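Local structure of serine Recombinase (Sulfolobus solfataricus, 3LHF) at residues R2-Y7 and R65-Y70. The protein probably binds DNA and carries out strand exchange as a transposon-encoded serine recombinase, of which this chain is the resolvase-type catalytic-domain portion. The protein carries 1 engineered substitution. Residues are numbered along the deposited sequence; the frame is centred on the assembly and turned at random.
Sequences RKVILY and RVVVAY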
# COMPACT_ATOMS: atom_id res chain seq x y z
N ARG D 2 13.67 2.50 24.27
CA ARG D 2 13.59 2.54 22.81
C ARG D 2 14.15 1.30 22.16
O ARG D 2 15.28 0.93 22.39
CB ARG D 2 14.34 3.76 22.29
N LYS D 3 13.34 0.68 21.31
CA LYS D 3 13.64 -0.59 20.66
C LYS D 3 13.99 -0.44 19.18
O LYS D 3 13.32 0.23 18.44
CB LYS D 3 12.44 -1.52 20.80
CG LYS D 3 12.48 -2.45 21.97
CD LYS D 3 11.35 -2.24 22.94
CE LYS D 3 10.15 -3.13 22.68
NZ LYS D 3 10.23 -4.49 23.25
N VAL D 4 15.06 -1.11 18.79
CA VAL D 4 15.53 -1.19 17.43
C VAL D 4 15.22 -2.56 16.88
O VAL D 4 15.67 -3.54 17.39
CB VAL D 4 17.04 -1.03 17.40
CG1 VAL D 4 17.56 -0.96 15.99
CG2 VAL D 4 17.45 0.18 18.19
N ILE D 5 14.43 -2.61 15.83
CA ILE D 5 13.97 -3.87 15.32
C ILE D 5 14.57 -4.25 13.99
O ILE D 5 14.62 -3.47 13.07
CB ILE D 5 12.46 -3.87 15.17
CG1 ILE D 5 11.81 -3.18 16.37
CG2 ILE D 5 11.95 -5.27 14.99
CD1 ILE D 5 11.85 -3.95 17.62
N LEU D 6 15.00 -5.49 13.91
CA LEU D 6 15.41 -6.08 12.68
C LEU D 6 14.20 -6.82 12.11
O LEU D 6 13.74 -7.77 12.69
CB LEU D 6 16.54 -7.05 12.97
CG LEU D 6 17.87 -6.56 13.52
CD1 LEU D 6 18.85 -7.66 13.56
CD2 LEU D 6 18.43 -5.47 12.71
N TYR D 7 13.68 -6.35 10.99
CA TYR D 7 12.54 -6.99 10.35
C TYR D 7 12.89 -7.63 9.04
O TYR D 7 13.39 -7.00 8.16
CB TYR D 7 11.38 -6.02 10.12
CG TYR D 7 10.25 -6.70 9.39
CD1 TYR D 7 10.25 -6.80 8.02
CD2 TYR D 7 9.21 -7.28 10.07
CE1 TYR D 7 9.27 -7.42 7.35
CE2 TYR D 7 8.21 -7.91 9.41
CZ TYR D 7 8.24 -7.97 8.04
OH TYR D 7 7.25 -8.60 7.36
N ARG D 65 13.80 2.47 16.22
CA ARG D 65 14.16 2.23 14.85
C ARG D 65 13.74 0.86 14.33
O ARG D 65 13.68 -0.09 15.08
CB ARG D 65 15.66 2.43 14.71
CG ARG D 65 16.28 1.88 13.51
CD ARG D 65 17.72 2.12 13.59
NE ARG D 65 18.09 2.71 14.85
CZ ARG D 65 19.29 3.16 15.14
NH1 ARG D 65 20.25 3.11 14.25
NH2 ARG D 65 19.54 3.68 16.32
N VAL D 66 13.44 0.78 13.05
CA VAL D 66 13.26 -0.48 12.37
C VAL D 66 14.27 -0.56 11.27
O VAL D 66 14.42 0.35 10.53
CB VAL D 66 11.92 -0.62 11.70
CG1 VAL D 66 11.78 -1.98 11.11
CG2 VAL D 66 10.82 -0.31 12.65
N VAL D 67 14.95 -1.68 11.17
CA VAL D 67 15.90 -1.89 10.11
C VAL D 67 15.56 -3.07 9.20
O VAL D 67 15.37 -4.16 9.66
CB VAL D 67 17.24 -2.12 10.71
CG1 VAL D 67 18.28 -2.11 9.68
CG2 VAL D 67 17.49 -1.11 11.78
N VAL D 68 15.52 -2.83 7.90
CA VAL D 68 15.29 -3.86 6.91
C VAL D 68 16.33 -3.85 5.82
O VAL D 68 16.95 -2.85 5.59
CB VAL D 68 13.96 -3.71 6.26
CG1 VAL D 68 12.90 -3.85 7.27
CG2 VAL D 68 13.89 -2.39 5.55
N ALA D 69 16.56 -4.98 5.20
CA ALA D 69 17.53 -5.12 4.12
C ALA D 69 17.21 -4.38 2.81
O ALA D 69 18.09 -3.88 2.17
CB ALA D 69 17.82 -6.56 3.86
N TYR D 70 15.95 -4.37 2.43
CA TYR D 70 15.43 -3.61 1.31
C TYR D 70 14.10 -3.03 1.76
O TYR D 70 13.48 -3.54 2.65
CB TYR D 70 15.17 -4.50 0.11
CG TYR D 70 16.29 -5.40 -0.32
CD1 TYR D 70 17.42 -4.91 -0.94
CD2 TYR D 70 16.20 -6.75 -0.15
CE1 TYR D 70 18.42 -5.73 -1.33
CE2 TYR D 70 17.19 -7.57 -0.55
CZ TYR D 70 18.29 -7.06 -1.14
OH TYR D 70 19.27 -7.92 -1.52
O HOH W 1 15.26 -7.62 6.38
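The two inner strands of the parallel sheet in the resolvase-type domain, 3-10 and 63-68, pair here: residues 3-7 and 65-68 run the same way, their axes inclined by 20°. A regular parallel ladder joins them, Arg65 N bonding to Lys3 O, Ile5 N to Arg65 O, Val67 N to Ile5 O and Tyr7 N to Val67 O. The bond from Val67 N to Ile5 O is short, 2.6 Å, and nearly straight (173° at the hydrogen). The strands diverge toward Tyr7 and Val68, and a water bridges the end, donating to Tyr7 O at 2.7 Å and accepting from Ala69 N.

On one face of the pair, Val4 and Arg65 lie alongside each other. Val4 CG1 rests against the arginine's aliphatic chain, 3.9 Å from Arg65 CD, while Leu6 CD2 packs beside Val67 CB at 4.1 Å. Leu6 also touches Leu26 of helix 16-29. The other face carries Ile5, Val66 and Tyr7, with helix 49-58 over it. Tyr7 CG stands anti to the backbone N (chi1 177°), which places the ring against Phe51 and Leu54 of that helix; Tyr7 OH is hydrogen-bonded to Asp39 OD2. Val68 CG1 sits at the ring edge, 4.0 Å from Tyr7 CD1.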